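Local atomic coordinates of HpcE (Thermus thermophilus, PDB entry 1WZO), a protein that probably catalyses the isomerisation of 2-hydroxyhepta-2,4-diene-1,7-dioate in aromatic catabolism, as a member of the fumarylacetoacetate hydrolase family. Residues P80-V85 against A237-I242; V104-K109 against L117-G122; K89-V94 against A131-T136; P65-L70 against L196-E201. All blocks are in the same frame, centred on the assembly; numbering follows the deposited sequence.

Contact 1 of 4, residues P80-V85 against A237-I242; sequences PHKGVV and ALENPI. With GOL (glycerol), chain H.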
loop_
_atom_site.group_PDB
_atom_site.type_symbol
_atom_site.label_atom_id
_atom_site.label_comp_id
_atom_site.label_asym_id
_atom_site.label_seq_id
_atom_site.Cartn_x
_atom_site.Cartn_y
_atom_site.Cartn_z
ATOM N N PRO B 80 -11.505 -8.122 12.966
ATOM C CA PRO B 80 -10.779 -7.909 14.218
ATOM C C PRO B 80 -11.490 -8.471 15.441
ATOM O O PRO B 80 -12.673 -8.829 15.393
ATOM C CB PRO B 80 -10.672 -6.392 14.289
ATOM C CG PRO B 80 -12.003 -5.973 13.745
ATOM C CD PRO B 80 -12.156 -6.875 12.523
ATOM N N HIS B 81 -10.743 -8.537 16.535
ATOM C CA HIS B 81 -11.255 -8.986 17.819
ATOM C C HIS B 81 -12.464 -8.091 18.097
ATOM O O HIS B 81 -12.407 -6.883 17.862
ATOM C CB HIS B 81 -10.159 -8.779 18.875
ATOM C CG HIS B 81 -10.594 -9.037 20.285
ATOM N ND1 HIS B 81 -11.199 -10.212 20.679
ATOM C CD2 HIS B 81 -10.466 -8.286 21.406
ATOM C CE1 HIS B 81 -11.425 -10.173 21.982
ATOM N NE2 HIS B 81 -10.989 -9.015 22.447
ATOM N N LYS B 82 -13.556 -8.691 18.563
ATOM C CA LYS B 82 -14.794 -7.970 18.874
ATOM C C LYS B 82 -15.669 -7.674 17.649
ATOM O O LYS B 82 -16.809 -7.231 17.792
ATOM C CB LYS B 82 -14.491 -6.657 19.609
ATOM C CG LYS B 82 -13.794 -6.831 20.955
ATOM C CD LYS B 82 -14.647 -7.629 21.924
ATOM C CE LYS B 82 -14.008 -7.678 23.307
ATOM N NZ LYS B 82 -14.811 -8.497 24.261
ATOM N N GLY B 83 -15.137 -7.905 16.452
ATOM C CA GLY B 83 -15.917 -7.672 15.245
ATOM C C GLY B 83 -17.053 -8.678 15.144
ATOM O O GLY B 83 -16.990 -9.751 15.748
ATOM N N VAL B 84 -18.089 -8.347 14.377
ATOM C CA VAL B 84 -19.246 -9.226 14.224
ATOM C C VAL B 84 -19.171 -10.154 13.012
ATOM O O VAL B 84 -19.021 -9.701 11.870
ATOM C CB VAL B 84 -20.555 -8.396 14.121
ATOM C CG1 VAL B 84 -21.745 -9.317 13.899
ATOM C CG2 VAL B 84 -20.753 -7.566 15.382
ATOM N N VAL B 85 -19.273 -11.455 13.261
ATOM C CA VAL B 85 -19.250 -12.438 12.183
ATOM C C VAL B 85 -20.657 -12.532 11.609
ATOM O O VAL B 85 -21.635 -12.623 12.358
ATOM C CB VAL B 85 -18.822 -13.832 12.697
ATOM C CG1 VAL B 85 -19.052 -14.891 11.610
ATOM C CG2 VAL B 85 -17.350 -13.802 13.100
ATOM N N ALA B 237 -7.156 -13.921 24.131
ATOM C CA ALA B 237 -8.465 -14.426 23.747
ATOM C C ALA B 237 -9.088 -13.578 22.638
ATOM O O ALA B 237 -9.134 -12.346 22.728
ATOM C CB ALA B 237 -9.393 -14.464 24.971
ATOM N N LEU B 238 -9.555 -14.255 21.593
ATOM C CA LEU B 238 -10.183 -13.608 20.443
ATOM C C LEU B 238 -11.676 -13.875 20.554
ATOM O O LEU B 238 -12.113 -15.023 20.499
ATOM C CB LEU B 238 -9.632 -14.207 19.144
ATOM C CG LEU B 238 -10.210 -13.764 17.794
ATOM C CD1 LEU B 238 -9.926 -12.285 17.553
ATOM C CD2 LEU B 238 -9.571 -14.616 16.685
ATOM N N GLU B 239 -12.455 -12.812 20.703
ATOM C CA GLU B 239 -13.893 -12.948 20.866
ATOM C C GLU B 239 -14.737 -12.266 19.794
ATOM O O GLU B 239 -14.533 -11.090 19.477
ATOM C CB GLU B 239 -14.287 -12.418 22.242
ATOM C CG GLU B 239 -15.776 -12.371 22.492
ATOM C CD GLU B 239 -16.099 -11.801 23.853
ATOM O OE1 GLU B 239 -15.993 -12.549 24.847
ATOM O OE2 GLU B 239 -16.442 -10.603 23.927
ATOM N N ASN B 240 -15.693 -13.014 19.249
ATOM C CA ASN B 240 -16.576 -12.478 18.221
ATOM C C ASN B 240 -17.999 -13.000 18.289
ATOM O O ASN B 240 -18.233 -14.210 18.373
ATOM C CB ASN B 240 -16.046 -12.779 16.812
ATOM C CG ASN B 240 -14.639 -12.293 16.597
ATOM O OD1 ASN B 240 -13.679 -13.009 16.863
ATOM N ND2 ASN B 240 -14.504 -11.064 16.120
ATOM N N PRO B 241 -18.974 -12.085 18.270
ATOM C CA PRO B 241 -20.374 -12.494 18.311
ATOM C C PRO B 241 -20.801 -12.751 16.863
ATOM O O PRO B 241 -20.109 -12.335 15.925
ATOM C CB PRO B 241 -21.067 -11.287 18.929
ATOM C CG PRO B 241 -20.250 -10.139 18.429
ATOM C CD PRO B 241 -18.830 -10.645 18.555
ATOM N N ILE B 242 -21.923 -13.436 16.689
ATOM C CA ILE B 242 -22.442 -13.756 15.365
ATOM C C ILE B 242 -23.825 -13.142 15.170
ATOM O O ILE B 242 -24.664 -13.185 16.071
ATOM C CB ILE B 242 -22.576 -15.274 15.182
ATOM C CG1 ILE B 242 -21.237 -15.951 15.463
ATOM C CG2 ILE B 242 -23.069 -15.584 13.776
ATOM C CD1 ILE B 242 -21.316 -17.457 15.483
HETATM C C1 GOL H . -8.883 -8.161 25.253
HETATM O O1 GOL H . -10.266 -7.845 25.222
HETATM C C2 GOL H . -8.653 -9.639 25.579
HETATM O O2 GOL H . -9.313 -10.473 24.623
HETATM C C3 GOL H . -7.156 -9.943 25.583
HETATM O O3 GOL H . -6.911 -11.308 25.870
#

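Contact 2 of 4, residues V104-K109 against L117-G122; sequences VGRPMK and LDYVLG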
loop_
_atom_site.group_PDB
_atom_site.type_symbol
_atom_site.label_atom_id
_atom_site.label_comp_id
_atom_site.label_asym_id
_atom_site.label_seq_id
_atom_site.Cartn_x
_atom_site.Cartn_y
_atom_site.Cartn_z
ATOM N N VAL B 104 4.693 -14.494 9.086
ATOM C CA VAL B 104 6.022 -14.468 8.482
ATOM C C VAL B 104 6.714 -13.129 8.735
ATOM O O VAL B 104 6.099 -12.074 8.592
ATOM C CB VAL B 104 5.931 -14.726 6.957
ATOM C CG1 VAL B 104 7.300 -14.628 6.323
ATOM C CG2 VAL B 104 5.342 -16.118 6.706
ATOM N N GLY B 105 7.994 -13.181 9.107
ATOM C CA GLY B 105 8.742 -11.964 9.390
ATOM C C GLY B 105 9.814 -11.593 8.380
ATOM O O GLY B 105 10.235 -10.432 8.310
ATOM N N ARG B 106 10.276 -12.574 7.612
ATOM C CA ARG B 106 11.295 -12.348 6.588
ATOM C C ARG B 106 10.946 -13.131 5.334
ATOM O O ARG B 106 10.342 -14.192 5.419
ATOM C CB ARG B 106 12.675 -12.792 7.080
ATOM C CG ARG B 106 13.300 -11.866 8.115
ATOM C CD ARG B 106 14.763 -12.220 8.341
ATOM N NE ARG B 106 14.929 -13.510 9.000
ATOM C CZ ARG B 106 15.794 -14.444 8.616
ATOM N NH1 ARG B 106 16.576 -14.240 7.561
ATOM N NH2 ARG B 106 15.889 -15.577 9.296
ATOM N N PRO B 107 11.333 -12.618 4.151
ATOM C CA PRO B 107 11.047 -13.298 2.883
ATOM C C PRO B 107 11.515 -14.750 2.899
ATOM O O PRO B 107 12.663 -15.036 3.249
ATOM C CB PRO B 107 11.810 -12.456 1.864
ATOM C CG PRO B 107 11.744 -11.088 2.452
ATOM C CD PRO B 107 12.047 -11.353 3.910
ATOM N N MET B 108 10.622 -15.658 2.513
ATOM C CA MET B 108 10.928 -17.080 2.495
ATOM C C MET B 108 10.781 -17.719 1.118
ATOM O O MET B 108 9.729 -17.626 0.491
ATOM C CB MET B 108 10.010 -17.839 3.459
ATOM C CG MET B 108 10.010 -17.358 4.901
ATOM S SD MET B 108 8.925 -18.409 5.913
ATOM C CE MET B 108 10.037 -19.780 6.274
ATOM N N LYS B 109 11.848 -18.364 0.660
ATOM C CA LYS B 109 11.846 -19.083 -0.608
ATOM C C LYS B 109 12.868 -20.198 -0.461
ATOM O O LYS B 109 14.046 -19.936 -0.201
ATOM C CB LYS B 109 12.226 -18.175 -1.784
ATOM C CG LYS B 109 12.105 -18.874 -3.143
ATOM C CD LYS B 109 10.673 -19.362 -3.385
ATOM C CE LYS B 109 10.544 -20.182 -4.669
ATOM N NZ LYS B 109 10.736 -19.364 -5.900
ATOM N N LEU B 117 11.462 -21.701 11.446
ATOM C CA LEU B 117 11.007 -20.864 12.545
ATOM C C LEU B 117 11.822 -19.587 12.708
ATOM O O LEU B 117 11.369 -18.649 13.356
ATOM C CB LEU B 117 10.969 -21.664 13.858
ATOM C CG LEU B 117 9.962 -22.824 13.878
ATOM C CD1 LEU B 117 9.870 -23.416 15.283
ATOM C CD2 LEU B 117 8.591 -22.331 13.436
ATOM N N ASP B 118 13.010 -19.538 12.108
ATOM C CA ASP B 118 13.846 -18.342 12.178
ATOM C C ASP B 118 13.278 -17.216 11.315
ATOM O O ASP B 118 13.704 -16.065 11.432
ATOM C CB ASP B 118 15.274 -18.633 11.710
ATOM C CG ASP B 118 16.020 -19.551 12.647
ATOM O OD1 ASP B 118 15.892 -19.371 13.878
ATOM O OD2 ASP B 118 16.746 -20.441 12.152
ATOM N N TYR B 119 12.328 -17.547 10.443
ATOM C CA TYR B 119 11.722 -16.541 9.573
ATOM C C TYR B 119 10.377 -16.060 10.089
ATOM O O TYR B 119 9.737 -15.217 9.467
ATOM C CB TYR B 119 11.543 -17.094 8.153
ATOM C CG TYR B 119 12.842 -17.339 7.429
ATOM C CD1 TYR B 119 13.656 -18.424 7.758
ATOM C CD2 TYR B 119 13.269 -16.474 6.425
ATOM C CE1 TYR B 119 14.863 -18.637 7.103
ATOM C CE2 TYR B 119 14.469 -16.677 5.764
ATOM C CZ TYR B 119 15.263 -17.759 6.108
ATOM O OH TYR B 119 16.460 -17.952 5.459
ATOM N N VAL B 120 9.956 -16.599 11.228
ATOM C CA VAL B 120 8.683 -16.242 11.833
ATOM C C VAL B 120 8.769 -14.978 12.686
ATOM O O VAL B 120 9.654 -14.841 13.530
ATOM C CB VAL B 120 8.158 -17.405 12.705
ATOM C CG1 VAL B 120 6.903 -16.985 13.452
ATOM C CG2 VAL B 120 7.884 -18.619 11.832
ATOM N N LEU B 121 7.845 -14.054 12.454
ATOM C CA LEU B 121 7.798 -12.810 13.212
ATOM C C LEU B 121 7.090 -13.053 14.542
ATOM O O LEU B 121 7.583 -12.670 15.600
ATOM C CB LEU B 121 7.051 -11.732 12.421
ATOM C CG LEU B 121 6.804 -10.390 13.120
ATOM C CD1 LEU B 121 8.133 -9.701 13.401
ATOM C CD2 LEU B 121 5.932 -9.507 12.242
ATOM N N GLY B 122 5.931 -13.700 14.481
ATOM C CA GLY B 122 5.178 -13.974 15.690
ATOM C C GLY B 122 3.945 -14.816 15.432
ATOM O O GLY B 122 3.776 -15.368 14.340
#

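Contact 3 of 4, residues K89-V94 against A131-T136; sequences KGARFV and ARDYVT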
loop_
_atom_site.group_PDB
_atom_site.type_symbol
_atom_site.label_atom_id
_atom_site.label_comp_id
_atom_site.label_asym_id
_atom_site.label_seq_id
_atom_site.Cartn_x
_atom_site.Cartn_y
_atom_site.Cartn_z
ATOM N N LYS B 89 -27.158 -16.387 5.350
ATOM C CA LYS B 89 -28.607 -16.560 5.344
ATOM C C LYS B 89 -29.004 -17.956 4.883
ATOM O O LYS B 89 -28.619 -18.390 3.798
ATOM C CB LYS B 89 -29.251 -15.526 4.417
ATOM C CG LYS B 89 -30.775 -15.545 4.421
ATOM C CD LYS B 89 -31.323 -15.108 5.774
ATOM C CE LYS B 89 -30.778 -13.738 6.165
ATOM N NZ LYS B 89 -30.972 -12.749 5.070
ATOM N N GLY B 90 -29.769 -18.659 5.712
ATOM C CA GLY B 90 -30.221 -19.993 5.358
ATOM C C GLY B 90 -29.251 -21.139 5.599
ATOM O O GLY B 90 -29.620 -22.303 5.442
ATOM N N ALA B 91 -28.012 -20.827 5.967
ATOM C CA ALA B 91 -27.023 -21.872 6.222
ATOM C C ALA B 91 -27.432 -22.672 7.454
ATOM O O ALA B 91 -27.926 -22.113 8.433
ATOM C CB ALA B 91 -25.647 -21.254 6.435
ATOM N N ARG B 92 -27.219 -23.981 7.402
ATOM C CA ARG B 92 -27.571 -24.850 8.514
ATOM C C ARG B 92 -26.382 -25.333 9.328
ATOM O O ARG B 92 -26.515 -25.571 10.526
ATOM C CB ARG B 92 -28.339 -26.079 8.012
ATOM C CG ARG B 92 -29.831 -25.864 7.815
ATOM C CD ARG B 92 -30.542 -27.210 7.709
ATOM N NE ARG B 92 -30.227 -27.892 6.459
ATOM C CZ ARG B 92 -30.239 -29.211 6.298
ATOM N NH1 ARG B 92 -30.544 -30.010 7.314
ATOM N NH2 ARG B 92 -29.954 -29.729 5.114
ATOM N N PHE B 93 -25.225 -25.475 8.684
ATOM C CA PHE B 93 -24.037 -25.980 9.365
ATOM C C PHE B 93 -22.801 -25.082 9.285
ATOM O O PHE B 93 -21.933 -25.299 8.438
ATOM C CB PHE B 93 -23.672 -27.363 8.812
ATOM C CG PHE B 93 -24.847 -28.291 8.656
ATOM C CD1 PHE B 93 -25.483 -28.427 7.428
ATOM C CD2 PHE B 93 -25.321 -29.024 9.739
ATOM C CE1 PHE B 93 -26.578 -29.284 7.275
ATOM C CE2 PHE B 93 -26.415 -29.884 9.599
ATOM C CZ PHE B 93 -27.041 -30.013 8.364
ATOM N N VAL B 94 -22.721 -24.093 10.174
ATOM C CA VAL B 94 -21.583 -23.174 10.235
ATOM C C VAL B 94 -20.752 -23.535 11.467
ATOM O O VAL B 94 -21.295 -23.706 12.557
ATOM C CB VAL B 94 -22.050 -21.711 10.343
ATOM C CG1 VAL B 94 -20.849 -20.781 10.466
ATOM C CG2 VAL B 94 -22.870 -21.346 9.122
ATOM N N ALA B 131 -18.691 -22.775 6.294
ATOM C CA ALA B 131 -20.113 -23.052 6.145
ATOM C C ALA B 131 -20.135 -24.384 5.401
ATOM O O ALA B 131 -20.019 -24.428 4.171
ATOM C CB ALA B 131 -20.789 -21.965 5.329
ATOM N N ARG B 132 -20.254 -25.472 6.157
ATOM C CA ARG B 132 -20.247 -26.805 5.570
ATOM C C ARG B 132 -21.334 -27.047 4.531
ATOM O O ARG B 132 -21.207 -27.949 3.695
ATOM C CB ARG B 132 -20.305 -27.864 6.678
ATOM C CG ARG B 132 -19.040 -27.875 7.530
ATOM C CD ARG B 132 -18.949 -29.102 8.423
ATOM N NE ARG B 132 -17.677 -29.159 9.145
ATOM C CZ ARG B 132 -16.483 -29.233 8.559
ATOM N NH1 ARG B 132 -16.385 -29.260 7.235
ATOM N NH2 ARG B 132 -15.383 -29.290 9.300
ATOM N N ASP B 133 -22.391 -26.237 4.571
ATOM C CA ASP B 133 -23.483 -26.354 3.608
ATOM C C ASP B 133 -22.922 -26.236 2.198
ATOM O O ASP B 133 -23.415 -26.869 1.263
ATOM C CB ASP B 133 -24.501 -25.220 3.779
ATOM C CG ASP B 133 -25.170 -25.221 5.133
ATOM O OD1 ASP B 133 -24.461 -25.108 6.154
ATOM O OD2 ASP B 133 -26.415 -25.322 5.171
ATOM N N TYR B 134 -21.883 -25.420 2.052
ATOM C CA TYR B 134 -21.303 -25.171 0.743
ATOM C C TYR B 134 -20.064 -25.975 0.386
ATOM O O TYR B 134 -19.392 -25.663 -0.592
ATOM C CB TYR B 134 -21.010 -23.672 0.603
ATOM C CG TYR B 134 -22.138 -22.789 1.109
ATOM C CD1 TYR B 134 -23.467 -23.053 0.766
ATOM C CD2 TYR B 134 -21.878 -21.698 1.937
ATOM C CE1 TYR B 134 -24.508 -22.249 1.246
ATOM C CE2 TYR B 134 -22.905 -20.894 2.416
ATOM C CZ TYR B 134 -24.215 -21.175 2.070
ATOM O OH TYR B 134 -25.228 -20.389 2.565
ATOM N N VAL B 135 -19.768 -27.016 1.156
ATOM C CA VAL B 135 -18.602 -27.843 0.882
ATOM C C VAL B 135 -18.918 -29.059 0.005
ATOM O O VAL B 135 -19.964 -29.698 0.154
ATOM C CB VAL B 135 -17.942 -28.336 2.199
ATOM C CG1 VAL B 135 -16.793 -29.287 1.886
ATOM C CG2 VAL B 135 -17.431 -27.147 3.005
ATOM N N THR B 136 -18.002 -29.349 -0.919
ATOM C CA THR B 136 -18.089 -30.491 -1.835
ATOM C C THR B 136 -16.645 -30.941 -2.054
ATOM O O THR B 136 -15.737 -30.446 -1.384
ATOM C CB THR B 136 -18.690 -30.106 -3.207
ATOM O OG1 THR B 136 -17.849 -29.132 -3.840
ATOM C CG2 THR B 136 -20.093 -29.544 -3.044
HETATM O O HOH W 1 -27.973 -21.328 2.523
#

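Contact 4 of 4, residues P65-L70 against L196-E201; sequences PEEPAL and LEFISE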
loop_
_atom_site.group_PDB
_atom_site.type_symbol
_atom_site.label_atom_id
_atom_site.label_comp_id
_atom_site.label_asym_id
_atom_site.label_seq_id
_atom_site.Cartn_x
_atom_site.Cartn_y
_atom_site.Cartn_z
ATOM N N PRO B 65 -1.345 -37.100 5.284
ATOM C CA PRO B 65 -1.475 -36.875 3.839
ATOM C C PRO B 65 -0.123 -36.790 3.127
ATOM O O PRO B 65 0.859 -36.329 3.708
ATOM C CB PRO B 65 -2.240 -35.555 3.766
ATOM C CG PRO B 65 -3.087 -35.590 5.003
ATOM C CD PRO B 65 -2.117 -36.098 6.040
ATOM N N GLU B 66 -0.087 -37.231 1.872
ATOM C CA GLU B 66 1.133 -37.204 1.063
ATOM C C GLU B 66 1.717 -35.796 1.027
ATOM O O GLU B 66 2.935 -35.614 0.958
ATOM C CB GLU B 66 0.829 -37.660 -0.367
ATOM C CG GLU B 66 0.414 -39.118 -0.488
ATOM C CD GLU B 66 -0.206 -39.431 -1.841
ATOM O OE1 GLU B 66 -1.345 -38.975 -2.095
ATOM O OE2 GLU B 66 0.446 -40.125 -2.653
ATOM N N GLU B 67 0.836 -34.803 1.040
ATOM C CA GLU B 67 1.257 -33.410 1.033
ATOM C C GLU B 67 0.169 -32.571 1.684
ATOM O O GLU B 67 -1.005 -32.934 1.660
ATOM C CB GLU B 67 1.540 -32.924 -0.398
ATOM C CG GLU B 67 0.329 -32.733 -1.291
ATOM C CD GLU B 67 0.721 -32.368 -2.717
ATOM O OE1 GLU B 67 1.251 -33.242 -3.432
ATOM O OE2 GLU B 67 0.512 -31.206 -3.121
ATOM N N PRO B 68 0.553 -31.447 2.303
ATOM C CA PRO B 68 -0.416 -30.569 2.965
ATOM C C PRO B 68 -1.516 -30.123 2.010
ATOM O O PRO B 68 -1.236 -29.737 0.876
ATOM C CB PRO B 68 0.444 -29.394 3.432
ATOM C CG PRO B 68 1.786 -30.005 3.626
ATOM C CD PRO B 68 1.918 -30.913 2.431
ATOM N N ALA B 69 -2.759 -30.186 2.475
ATOM C CA ALA B 69 -3.916 -29.772 1.680
ATOM C C ALA B 69 -4.127 -28.275 1.910
ATOM O O ALA B 69 -4.918 -27.871 2.761
ATOM C CB ALA B 69 -5.148 -30.555 2.116
ATOM N N LEU B 70 -3.423 -27.465 1.128
ATOM C CA LEU B 70 -3.469 -26.011 1.248
ATOM C C LEU B 70 -4.678 -25.336 0.610
ATOM O O LEU B 70 -5.185 -25.787 -0.422
ATOM C CB LEU B 70 -2.209 -25.410 0.620
ATOM C CG LEU B 70 -0.818 -25.897 1.026
ATOM C CD1 LEU B 70 0.209 -25.293 0.082
ATOM C CD2 LEU B 70 -0.523 -25.490 2.465
ATOM N N LEU B 196 5.904 -24.409 6.349
ATOM C CA LEU B 196 6.593 -23.280 5.727
ATOM C C LEU B 196 7.637 -23.757 4.718
ATOM O O LEU B 196 7.936 -23.065 3.740
ATOM C CB LEU B 196 7.257 -22.399 6.795
ATOM C CG LEU B 196 6.312 -21.670 7.757
ATOM C CD1 LEU B 196 7.129 -20.999 8.855
ATOM C CD2 LEU B 196 5.480 -20.632 6.999
ATOM N N GLU B 197 8.196 -24.942 4.953
ATOM C CA GLU B 197 9.176 -25.501 4.028
ATOM C C GLU B 197 8.442 -25.926 2.757
ATOM O O GLU B 197 8.876 -25.631 1.644
ATOM C CB GLU B 197 9.854 -26.729 4.641
ATOM C CG GLU B 197 10.793 -27.463 3.695
ATOM C CD GLU B 197 11.341 -28.741 4.310
ATOM O OE1 GLU B 197 10.537 -29.649 4.597
ATOM O OE2 GLU B 197 12.568 -28.838 4.513
ATOM N N PHE B 198 7.327 -26.625 2.943
ATOM C CA PHE B 198 6.529 -27.110 1.822
ATOM C C PHE B 198 6.066 -25.965 0.931
ATOM O O PHE B 198 6.185 -26.034 -0.295
ATOM C CB PHE B 198 5.305 -27.874 2.334
ATOM C CG PHE B 198 4.414 -28.395 1.237
ATOM C CD1 PHE B 198 4.789 -29.502 0.482
ATOM C CD2 PHE B 198 3.217 -27.751 0.934
ATOM C CE1 PHE B 198 3.986 -29.962 -0.569
ATOM C CE2 PHE B 198 2.405 -28.203 -0.113
ATOM C CZ PHE B 198 2.796 -29.310 -0.865
ATOM N N ILE B 199 5.539 -24.917 1.557
ATOM C CA ILE B 199 5.027 -23.763 0.834
ATOM C C ILE B 199 6.115 -22.937 0.171
ATOM O O ILE B 199 6.057 -22.695 -1.041
ATOM C CB ILE B 199 4.190 -22.851 1.767
ATOM C CG1 ILE B 199 2.999 -23.638 2.322
ATOM C CG2 ILE B 199 3.712 -21.606 0.999
ATOM C CD1 ILE B 199 2.250 -22.932 3.457
ATOM N N SER B 200 7.118 -22.525 0.949
ATOM C CA SER B 200 8.200 -21.695 0.424
ATOM C C SER B 200 9.021 -22.370 -0.660
ATOM O O SER B 200 9.821 -21.719 -1.326
ATOM C CB SER B 200 9.132 -21.233 1.552
ATOM O OG SER B 200 9.921 -22.297 2.046
ATOM N N GLU B 201 8.832 -23.671 -0.837
ATOM C CA GLU B 201 9.561 -24.392 -1.868
ATOM C C GLU B 201 9.158 -23.906 -3.263
ATOM O O GLU B 201 9.986 -23.879 -4.174
ATOM C CB GLU B 201 9.299 -25.902 -1.758
ATOM C CG GLU B 201 10.089 -26.747 -2.769
ATOM C CD GLU B 201 9.348 -26.971 -4.087
ATOM O OE1 GLU B 201 10.024 -27.207 -5.114
ATOM O OE2 GLU B 201 8.098 -26.932 -4.099
#

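Contact 1 of 4, residues P80-V85 against A237-I242
The imidazole of His81 and the backbone of Glu239 meet head-on: Glu239 N donates to His81 ND1 at 2.9 Å, almost straight at 177° and in the plane of the ring. NE2, at the far side of the ring, is hydrogen-bonded to O1 of a glycerol at 3.1 Å; this molecule, probably from the crystallisation liquor, also bonds to both backbone polar atoms of Ala237. One residue on, Lys82 N donates to Glu239 O, while Lys82 NZ makes a 2.7 Å salt bridge to Glu239 OE2, coming from above the carboxylate plane. The amide of Asn240 then ties the loop together, ND2 reaching Gly83 O at 2.8 Å and Pro80 O at 3.0 Å, both partners in its amide plane. Pro80 O also takes Gly83 N, from the other face of the carbonyl, which closes a type II turn. His81 CG stands anti to the backbone N (chi1 173°), which brings the ring to the backbone of Ala237 to Glu239, and Trp37 meets that ring edge-to-face. Val85 N finally bonds to Pro241 O at 2.9 Å. With that bond the loop becomes strand 85-87, parallel to 237-244 at the edge, within this chain, of a five-stranded mixed sheet in the FAH-family domain.

Contact 2 of 4, residues V104-K109 against L117-G122
Val104 and Val120 form the last antiparallel, non-hydrogen-bonded pair where the loop after strand 94-104 meets the 3-10 segment before strand 120-131, on either side of helix 113-116 in sequence; next to it is a classic beta bulge in which Leu121 and Gly122 face Val103. Beyond the pair, Tyr119 O accepts two backbone donors, Gly105 N at 2.7 Å in the carbonyl plane and Arg106 N at 3.3 Å, more tilted. Gly105 CA is 3.5 Å from Leu121 CB, where a side chain on the glycine would clash. The guanidinium of Arg106 lies flat over one face of the Tyr119 ring, planes 17° apart and CZ 4.0 Å from the centroid. A bend at chi3 (-68°) folds the arginine back over the ring, and NH2 donates to Asp118 O at 3.1 Å; this oxygen lies at the guanidinium edge, near its plane, while the donor stands well above the carbonyl plane. Met108 packs obliquely on the same tyrosine, CG 3.6 Å from Tyr119 CB, in a Met-aromatic contact. A serine in place of Tyr119 would probably leave the arginine without its stacking surface and open a gap beside Met108. Cation-pi stack and hydrogen bond together fix the rotation of the exposed guanidinium.

Contact 3 of 4, residues K89-V94 against A131-T136
Ala131 faces Val94 in an antiparallel, non-hydrogen-bonded pair, CA atoms 4.3 Å apart, at the point where strand 94-104 starts and strand 120-131 finishes. The pair lies at one end of the pairing of these two strands, and the chain leaves it in a 3-10 turn. Arg132 is the first residue of that turn; its N donates to Phe93 O at 2.8 Å, and its CB rests against Phe93 CB, while the long chain runs away from the other segment. Asp133 carries most of the contact. With CG anti to its own carbonyl carbon (chi1 -62°), the carboxylate is swung across to two successive amides of the 89-94 loop: Arg92 N reaches OD2 at 2.7 Å, on the syn side but 28° out of the plane, and Phe93 N reaches OD1, also at 2.7 Å, on its syn lone pair. Both oxygens are thus gripped, which holds the carboxylate against turning and would probably favour its charged form. Asp133 OD1 also lies obliquely to the Phe93 ring, 3.7 Å from CD1. Next, Tyr134, whose ring has a cation-pi contact with Arg144, brings its OH to 4.0 Å from Ala91 CB. A water donates to Lys89 O at 3.3 Å and is hydrogen-bonded to Tyr134 OH at 2.9 Å.

Contact 4 of 4, residues P65-L70 against L196-E201
Phe198 is the bump of this contact, a ring thrust from helix 192-200 into a hollow formed by Glu67, Pro68 and Leu70 in the segment leading into strand 69-73. With chi1 near 180° (179°) the ring reaches out from the helix to the facing segment. Pro68 closes one face: CD sits over the ring centre, 3.5 Å from the centroid and 1° off the normal, a nearly ideal CH-pi contact. At the rim, Leu70 CD1 lies in the ring plane, 3.7 Å from Phe198 CE2, and Glu67 OE2 approaches CZ from near that plane, with its carboxylate turned 66° from the ring. Glu67 OE1 forms a salt bridge with Arg144 of the fourth subunit, on which Phe198 also packs. Leu70 also wedges its two methyls against Ile199, Leu70 CD2 meeting Ile199 CD1 at 3.9 Å, and it touches Val49 of strand 46-50. Were Phe198 replaced by alanine, Pro68 would probably lose its aromatic partner and a gap would be likely between the helix and the 65-70 segment. The joint is largely apolar, held by shape and dispersion, with weak CH-pi attraction in its middle, and the polar link of Glu67 at its border ties it to the neighbouring subunit.

In the fold
Contacts 1 and 4 are the buried ones, on opposite sides of the chain's centre, yet their chemistry differs: contact 1 joins a loop to a strand mainly by polar bonds, whereas contact 4 packs a helix on a strand and the loop leading into it through apolar groups. Contacts 2 and 3 are partly exposed and share strands 94-104 and 120-131, sitting at opposite ends of that antiparallel pair, about 35 Å apart between centres. One end is fastened by an arginine stacked on an aromatic ring, the other by a carboxylate bonded to backbone amides. Contacts 2 and 4 touch, Met108 and Lys109 packing on 196-201. Contact 3 is nested within the loop closed by contact 1.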